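Eukaryotic translation initiation factor 4E type 5 (Leishmania major, PDB 7KCJ) probably binds the 7-methylguanosine cap of messenger RNA and takes part in the initiation of translation. Local coordinates at residues Val69-Gly75 against Ile141-Pro145; Asn102-Thr108 against Leu181-Tyr186. One frame throughout, in Å; residues are numbered along the deposited sequence.

Contact 1 (Val69-Gly75 against Ile141-Pro145)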
ATOM      1  N   VAL A  69       7.387   3.770  -8.336  1.00 37.25           N
ATOM      2  CA  VAL A  69       6.043   3.187  -8.238  1.00 37.90           C
ATOM      3  C   VAL A  69       5.157   3.464  -9.462  1.00 37.49           C
ATOM      4  O   VAL A  69       4.548   2.524  -9.971  1.00 37.26           O
ATOM      5  CB  VAL A  69       5.318   3.585  -6.930  1.00 39.25           C
ATOM      6  CG1 VAL A  69       3.881   3.068  -6.935  1.00 39.92           C
ATOM      7  CG2 VAL A  69       6.066   3.049  -5.724  1.00 39.53           C
ATOM      8  N   HIS A  70       5.124   4.721  -9.958  1.00 37.17           N
ATOM      9  CA  HIS A  70       4.310   5.051 -11.133  1.00 37.11           C
ATOM     10  C   HIS A  70       4.724   4.292 -12.384  1.00 37.10           C
ATOM     11  O   HIS A  70       3.913   4.111 -13.295  1.00 37.81           O
ATOM     12  CB  HIS A  70       4.258   6.564 -11.387  1.00 38.58           C
ATOM     13  CG  HIS A  70       5.594   7.219 -11.594  1.00 40.60           C
ATOM     14  ND1 HIS A  70       6.070   7.510 -12.869  1.00 42.81           N
ATOM     15  CD2 HIS A  70       6.495   7.651 -10.683  1.00 41.49           C
ATOM     16  CE1 HIS A  70       7.243   8.095 -12.688  1.00 42.94           C
ATOM     17  NE2 HIS A  70       7.547   8.193 -11.394  1.00 42.78           N
ATOM     18  N   GLN A  71       5.951   3.786 -12.415  1.00 36.56           N
ATOM     19  CA  GLN A  71       6.475   2.995 -13.527  1.00 36.70           C
ATOM     20  C   GLN A  71       6.319   1.519 -13.377  1.00 36.92           C
ATOM     21  O   GLN A  71       6.720   0.801 -14.293  1.00 37.84           O
ATOM     22  CB  GLN A  71       7.950   3.306 -13.780  1.00 37.91           C
ATOM     23  CG  GLN A  71       8.177   4.665 -14.385  1.00 42.86           C
ATOM     24  CD  GLN A  71       7.339   4.828 -15.666  1.00 49.44           C
ATOM     25  OE1 GLN A  71       7.345   3.979 -16.588  1.00 49.35           O
ATOM     26  NE2 GLN A  71       6.546   5.894 -15.718  1.00 51.53           N
ATOM     27  N   LEU A  72       5.775   1.027 -12.240  1.00 36.49           N
ATOM     28  CA  LEU A  72       5.617  -0.406 -12.039  1.00 37.03           C
ATOM     29  C   LEU A  72       4.658  -1.068 -13.029  1.00 37.80           C
ATOM     30  O   LEU A  72       4.814  -2.260 -13.323  1.00 38.19           O
ATOM     31  CB  LEU A  72       5.228  -0.730 -10.594  1.00 36.69           C
ATOM     32  CG  LEU A  72       6.348  -0.494  -9.563  1.00 38.03           C
ATOM     33  CD1 LEU A  72       5.844  -0.791  -8.161  1.00 38.66           C
ATOM     34  CD2 LEU A  72       7.573  -1.344  -9.878  1.00 38.39           C
ATOM     35  N   GLY A  73       3.694  -0.313 -13.533  1.00 37.08           N
ATOM     36  CA  GLY A  73       2.759  -0.854 -14.514  1.00 37.40           C
ATOM     37  C   GLY A  73       1.336  -0.910 -14.031  1.00 36.97           C
ATOM     38  O   GLY A  73       1.066  -1.395 -12.938  1.00 36.44           O
ATOM     39  N   MET A  74       0.431  -0.395 -14.862  1.00 37.18           N
ATOM     40  CA  MET A  74      -1.008  -0.384 -14.638  1.00 37.23           C
ATOM     41  C   MET A  74      -1.468  -1.837 -14.493  1.00 37.07           C
ATOM     42  O   MET A  74      -1.135  -2.675 -15.328  1.00 37.80           O
ATOM     43  CB  MET A  74      -1.704   0.289 -15.831  1.00 38.04           C
ATOM     44  CG  MET A  74      -3.193   0.069 -15.872  1.00 40.94           C
ATOM     45  SD  MET A  74      -3.990   0.995 -14.561  1.00 51.01           S
ATOM     46  CE  MET A  74      -4.146   2.597 -15.368  1.00 52.04           C
ATOM     47  N   GLY A  75      -2.140  -2.124 -13.399  1.00 35.96           N
ATOM     48  CA  GLY A  75      -2.592  -3.480 -13.126  1.00 35.58           C
ATOM     49  C   GLY A  75      -1.725  -4.205 -12.118  1.00 34.51           C
ATOM     50  O   GLY A  75      -2.144  -5.235 -11.582  1.00 34.02           O
ATOM     51  N   ILE A 141       0.387  -0.872  -2.977  1.00 35.84           N
ATOM     52  CA  ILE A 141       0.682   0.284  -3.819  1.00 36.57           C
ATOM     53  C   ILE A 141       0.477  -0.070  -5.286  1.00 36.57           C
ATOM     54  O   ILE A 141       1.067  -1.034  -5.762  1.00 36.44           O
ATOM     55  CB  ILE A 141       2.080   0.844  -3.523  1.00 37.68           C
ATOM     56  CG1 ILE A 141       2.310   1.033  -2.025  1.00 38.70           C
ATOM     57  CG2 ILE A 141       2.299   2.138  -4.243  1.00 39.25           C
ATOM     58  CD1 ILE A 141       3.791   1.392  -1.703  1.00 39.94           C
ATOM     59  N   ALA A 142      -0.457   0.613  -5.960  1.00 36.08           N
ATOM     60  CA  ALA A 142      -0.774   0.325  -7.353  1.00 36.39           C
ATOM     61  C   ALA A 142      -0.441   1.462  -8.299  1.00 36.85           C
ATOM     62  O   ALA A 142      -0.974   2.562  -8.135  1.00 38.05           O
ATOM     63  CB  ALA A 142      -2.241  -0.023  -7.489  1.00 36.03           C
ATOM     64  N   ALA A 143       0.370   1.195  -9.327  1.00 35.52           N
ATOM     65  CA  ALA A 143       0.671   2.216 -10.340  1.00 34.96           C
ATOM     66  C   ALA A 143      -0.583   2.432 -11.191  1.00 34.92           C
ATOM     67  O   ALA A 143      -1.118   1.467 -11.759  1.00 34.05           O
ATOM     68  CB  ALA A 143       1.800   1.741 -11.246  1.00 34.36           C
ATOM     69  N   ARG A 144      -1.052   3.682 -11.293  1.00 35.11           N
ATOM     70  CA  ARG A 144      -2.222   3.986 -12.111  1.00 36.21           C
ATOM     71  C   ARG A 144      -1.960   5.165 -13.093  1.00 36.49           C
ATOM     72  O   ARG A 144      -2.669   6.178 -13.033  1.00 36.49           O
ATOM     73  CB  ARG A 144      -3.422   4.295 -11.201  1.00 39.34           C
ATOM     74  CG  ARG A 144      -3.826   3.120 -10.314  1.00 45.58           C
ATOM     75  CD  ARG A 144      -5.325   3.024 -10.143  1.00 51.97           C
ATOM     76  NE  ARG A 144      -5.828   1.730 -10.598  1.00 58.25           N
ATOM     77  CZ  ARG A 144      -6.681   1.568 -11.606  1.00 63.02           C
ATOM     78  NH1 ARG A 144      -7.139   2.621 -12.275  1.00 63.41           N
ATOM     79  NH2 ARG A 144      -7.079   0.350 -11.958  1.00 63.86           N
ATOM     80  N   PRO A 145      -0.962   5.086 -13.992  1.00 36.61           N
ATOM     81  CA  PRO A 145      -0.724   6.239 -14.882  1.00 36.86           C
ATOM     82  C   PRO A 145      -1.823   6.463 -15.889  1.00 37.95           C
ATOM     83  O   PRO A 145      -2.460   5.529 -16.352  1.00 38.23           O
ATOM     84  CB  PRO A 145       0.587   5.903 -15.594  1.00 37.33           C
ATOM     85  CG  PRO A 145       0.654   4.399 -15.569  1.00 37.18           C
ATOM     86  CD  PRO A 145       0.005   3.988 -14.253  1.00 36.00           C
TER
HETATM   87  O   HOH W   1      -1.857  -0.868 -10.859  1.00 33.77           O

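Contact 2 (Asn102-Thr108 against Leu181-Tyr186)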
ATOM      1  N   ASN A 102      -5.411   8.321  -3.316  1.00 34.20           N
ATOM      2  CA  ASN A 102      -4.931   8.499  -4.696  1.00 33.86           C
ATOM      3  C   ASN A 102      -3.998   9.697  -4.757  1.00 33.55           C
ATOM      4  O   ASN A 102      -4.361  10.767  -4.284  1.00 33.37           O
ATOM      5  CB  ASN A 102      -6.081   8.699  -5.662  1.00 34.99           C
ATOM      6  CG  ASN A 102      -6.936   7.464  -5.785  1.00 39.37           C
ATOM      7  OD1 ASN A 102      -6.589   6.528  -6.511  1.00 41.46           O
ATOM      8  ND2 ASN A 102      -8.054   7.431  -5.078  1.00 40.78           N
ATOM      9  N   LEU A 103      -2.788   9.513  -5.288  1.00 32.52           N
ATOM     10  CA  LEU A 103      -1.788  10.575  -5.351  1.00 32.49           C
ATOM     11  C   LEU A 103      -1.595  10.870  -6.825  1.00 33.87           C
ATOM     12  O   LEU A 103      -1.108  10.010  -7.546  1.00 34.33           O
ATOM     13  CB  LEU A 103      -0.478  10.085  -4.707  1.00 31.54           C
ATOM     14  CG  LEU A 103      -0.595   9.609  -3.275  1.00 31.29           C
ATOM     15  CD1 LEU A 103       0.706   8.933  -2.795  1.00 31.73           C
ATOM     16  CD2 LEU A 103      -1.036  10.771  -2.341  1.00 31.14           C
ATOM     17  N   LEU A 104      -2.022  12.050  -7.285  1.00 33.98           N
ATOM     18  CA  LEU A 104      -2.008  12.389  -8.701  1.00 35.16           C
ATOM     19  C   LEU A 104      -0.668  12.796  -9.311  1.00 36.52           C
ATOM     20  O   LEU A 104      -0.400  12.413 -10.444  1.00 37.09           O
ATOM     21  CB  LEU A 104      -3.034  13.511  -9.005  1.00 35.48           C
ATOM     22  CG  LEU A 104      -4.513  13.316  -8.617  1.00 36.93           C
ATOM     23  CD1 LEU A 104      -5.384  14.320  -9.331  1.00 37.41           C
ATOM     24  CD2 LEU A 104      -5.021  11.947  -8.973  1.00 37.53           C
ATOM     25  N   LYS A 105       0.124  13.641  -8.638  1.00 36.61           N
ATOM     26  CA  LYS A 105       1.345  14.176  -9.252  1.00 37.18           C
ATOM     27  C   LYS A 105       2.393  14.653  -8.241  1.00 37.97           C
ATOM     28  O   LYS A 105       2.051  14.889  -7.090  1.00 38.86           O
ATOM     29  CB  LYS A 105       0.931  15.360 -10.151  1.00 38.39           C
ATOM     30  CG  LYS A 105       0.218  16.463  -9.390  1.00 42.60           C
ATOM     31  CD  LYS A 105      -0.191  17.594 -10.305  1.00 46.87           C
ATOM     32  CE  LYS A 105      -1.242  18.465  -9.671  1.00 50.07           C
ATOM     33  NZ  LYS A 105      -1.622  19.604 -10.541  1.00 52.03           N
ATOM     34  N   PRO A 106       3.672  14.824  -8.638  1.00 38.20           N
ATOM     35  CA  PRO A 106       4.661  15.355  -7.686  1.00 38.32           C
ATOM     36  C   PRO A 106       4.355  16.796  -7.310  1.00 38.22           C
ATOM     37  O   PRO A 106       3.754  17.536  -8.097  1.00 38.32           O
ATOM     38  CB  PRO A 106       5.975  15.284  -8.466  1.00 39.37           C
ATOM     39  CG  PRO A 106       5.571  15.325  -9.905  1.00 39.70           C
ATOM     40  CD  PRO A 106       4.276  14.578  -9.967  1.00 37.73           C
ATOM     41  N   PRO A 107       4.791  17.233  -6.111  1.00 37.46           N
ATOM     42  CA  PRO A 107       5.492  16.461  -5.068  1.00 36.70           C
ATOM     43  C   PRO A 107       4.581  15.592  -4.188  1.00 35.95           C
ATOM     44  O   PRO A 107       5.080  14.860  -3.345  1.00 36.71           O
ATOM     45  CB  PRO A 107       6.186  17.555  -4.255  1.00 37.28           C
ATOM     46  CG  PRO A 107       5.263  18.743  -4.359  1.00 37.68           C
ATOM     47  CD  PRO A 107       4.554  18.627  -5.694  1.00 36.67           C
ATOM     48  N   THR A 108       3.257  15.659  -4.393  1.00 34.78           N
ATOM     49  CA  THR A 108       2.276  14.895  -3.604  1.00 33.65           C
ATOM     50  C   THR A 108       2.513  13.381  -3.633  1.00 33.07           C
ATOM     51  O   THR A 108       2.401  12.723  -2.599  1.00 32.70           O
ATOM     52  CB  THR A 108       0.855  15.276  -4.035  1.00 33.62           C
ATOM     53  OG1 THR A 108       0.672  16.691  -3.871  1.00 33.90           O
ATOM     54  CG2 THR A 108      -0.196  14.504  -3.280  1.00 34.06           C
ATOM     55  N   LEU A 181       0.520  20.419   0.655  1.00 33.18           N
ATOM     56  CA  LEU A 181       0.097  19.758  -0.560  1.00 33.06           C
ATOM     57  C   LEU A 181      -1.196  20.320  -1.089  1.00 33.11           C
ATOM     58  O   LEU A 181      -2.061  20.739  -0.312  1.00 32.80           O
ATOM     59  CB  LEU A 181       0.057  18.238  -0.374  1.00 32.64           C
ATOM     60  CG  LEU A 181       1.416  17.645   0.106  1.00 33.91           C
ATOM     61  CD1 LEU A 181       1.306  16.167   0.436  1.00 34.35           C
ATOM     62  CD2 LEU A 181       2.547  17.929  -0.879  1.00 33.72           C
ATOM     63  N   ALA A 182      -1.288  20.396  -2.423  1.00 32.43           N
ATOM     64  CA  ALA A 182      -2.426  20.965  -3.125  1.00 32.28           C
ATOM     65  C   ALA A 182      -3.643  20.065  -3.042  1.00 32.24           C
ATOM     66  O   ALA A 182      -3.520  18.856  -3.265  1.00 32.61           O
ATOM     67  CB  ALA A 182      -2.053  21.203  -4.580  1.00 32.65           C
ATOM     68  N   ALA A 183      -4.810  20.648  -2.741  1.00 31.61           N
ATOM     69  CA  ALA A 183      -6.104  19.955  -2.604  1.00 31.68           C
ATOM     70  C   ALA A 183      -6.519  19.189  -3.848  1.00 30.69           C
ATOM     71  O   ALA A 183      -7.120  18.123  -3.731  1.00 30.88           O
ATOM     72  CB  ALA A 183      -7.204  20.938  -2.219  1.00 31.64           C
ATOM     73  N   ASN A 184      -6.170  19.693  -5.032  1.00 29.68           N
ATOM     74  CA  ASN A 184      -6.482  19.026  -6.291  1.00 29.49           C
ATOM     75  C   ASN A 184      -5.530  17.876  -6.634  1.00 29.54           C
ATOM     76  O   ASN A 184      -5.686  17.288  -7.692  1.00 30.59           O
ATOM     77  CB  ASN A 184      -6.464  20.057  -7.435  1.00 31.51           C
ATOM     78  CG  ASN A 184      -5.099  20.556  -7.872  1.00 35.64           C
ATOM     79  OD1 ASN A 184      -4.048  20.142  -7.370  1.00 36.81           O
ATOM     80  ND2 ASN A 184      -5.089  21.471  -8.829  1.00 37.19           N
ATOM     81  N   SER A 185      -4.492  17.628  -5.829  1.00 28.85           N
ATOM     82  CA  SER A 185      -3.454  16.641  -6.143  1.00 29.73           C
ATOM     83  C   SER A 185      -3.608  15.270  -5.471  1.00 30.20           C
ATOM     84  O   SER A 185      -2.783  14.371  -5.697  1.00 30.69           O
ATOM     85  CB  SER A 185      -2.087  17.217  -5.804  1.00 30.96           C
ATOM     86  OG  SER A 185      -1.943  17.340  -4.401  1.00 31.91           O
ATOM     87  N   TYR A 186      -4.618  15.120  -4.615  1.00 29.58           N
ATOM     88  CA  TYR A 186      -4.827  13.864  -3.902  1.00 30.00           C
ATOM     89  C   TYR A 186      -6.234  13.739  -3.344  1.00 30.51           C
ATOM     90  O   TYR A 186      -6.916  14.734  -3.154  1.00 29.42           O
ATOM     91  CB  TYR A 186      -3.804  13.697  -2.746  1.00 29.94           C
ATOM     92  CG  TYR A 186      -4.015  14.650  -1.580  1.00 30.39           C
ATOM     93  CD1 TYR A 186      -3.475  15.932  -1.594  1.00 30.43           C
ATOM     94  CD2 TYR A 186      -4.696  14.251  -0.445  1.00 30.90           C
ATOM     95  CE1 TYR A 186      -3.672  16.809  -0.547  1.00 31.08           C
ATOM     96  CE2 TYR A 186      -4.879  15.121   0.626  1.00 31.65           C
ATOM     97  CZ  TYR A 186      -4.367  16.398   0.565  1.00 32.27           C
ATOM     98  OH  TYR A 186      -4.497  17.260   1.618  1.00 33.62           O
TER
HETATM   99  O   HOH W   2      -1.690  21.143  -8.092  1.00 41.58           O
HETATM  100  O   HOH W   3       1.127  19.548  -4.288  1.00 34.99           O

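Contact 1 (Val69-Gly75 against Ile141-Pro145)
The CA atoms of His70 and Ala143 lie 4.7 Å apart where the loop 69-75 passes the end of the strand 136-143, and no direct hydrogen bond joins the two segments. Ala143 fits its methyl into the bend of the loop. Ala143 CB is 3.1 Å from Val69 O and 3.6 Å from Gly73 N. Val69 O also accepts the backbone bond of Leu72 N, which closes a turn beside this methyl. Val69 CG1 meets Ile141 CG2 at 3.3 Å, a tight fit, with the side chains crossing at about a right angle. In the curved antiparallel sheet of the eIF4E fold, Ile141 is paired with Leu78 of strand 77-82, and Leu113 of helix 108-121 touches both Val69 and Ile141. Farther along the loop, Met74 CA makes a CH contact with Ala143 O. A water bridges the segments here, with its O 2.6 Å from Ala143 O and 2.8 Å from Gly75 N. The Met74 chain bends at chi2 (71°) and chi3 (84°) and folds back over Arg144. Met74 SD stands 4.0 Å above the centre of one face of the Arg144 guanidinium, while Met74 CE reaches Pro145 O at 3.5 Å.

Contact 2 (Asn102-Thr108 against Leu181-Tyr186)
Thr108 OG1 is held by two polar partners. Ser185 OG is 2.7 Å from Thr108 OG1, and a water at 2.9 Å links Thr108 OG1 to Ala182 N. Ser185 OG sits between its own backbone N and carbonyl carbon (chi1 69°), which brings it up to the threonine hydroxyl. Ser185 N bonds to Ala182 O at 3.0 Å and closes the turn 182-185. Ser185 OG also points at this oxygen, but at a distance too short to be relied on. Leu181 CD2 lies 3.7 Å from Thr108 OG1. On the other branch, Thr108 CG2 packs on Tyr186 CB at 3.7 Å.

One direct backbone bond crosses the contact. Leu104 N donates to Ser185 O at 2.9 Å and nearly straight (164°), from a position tilted 32° out of the carbonyl plane. The Leu104 side chain runs on beside this carbonyl, with CD1 against Asn184 O. At the solvent side, Lys105 NZ and Asn184 OD1 do not bond directly. A water accepts from the amine and donates to the amide oxygen. Asn102 O takes a CH contact from Tyr186 CA at 3.2 Å, while the Asn102 amide turns elsewhere: ND2 bonds to Asn187 OD1 and OD1 to Arg154 NE. Leu103 and Tyr186 form an antiparallel non-hydrogen-bonded pair. Their side chains share one face of the sheet, where Leu103 CD2 meets Tyr186 CB and Met176 of helix 165-178 touches both residues. Here the outermost strand 186-191 starts to pair with strand 97-103, under the helical layer of the antiparallel sheet of the eIF4E fold.

How the contacts relate
Contact 1 and contact 2 meet the same antiparallel sheet but do not touch. Their centres are 16 Å apart, and their nearest atoms about 5 Å. Strand 153-159 lies between strand 136-143 of contact 1 and strand 97-103 of contact 2. Ile153 receives side chains of contact 1, Val69 and His70, and shares a backbone bond with Leu103 of contact 2. Arg154 touches Arg144 of contact 1, and its NE bonds to Asn102 OD1 of contact 2. Helix 108-121 is a second link: it begins at Thr108 in contact 2, and its Leu113 packs on contact 1. Along the chain the four segments alternate: each contact has one segment lying between the two of the other.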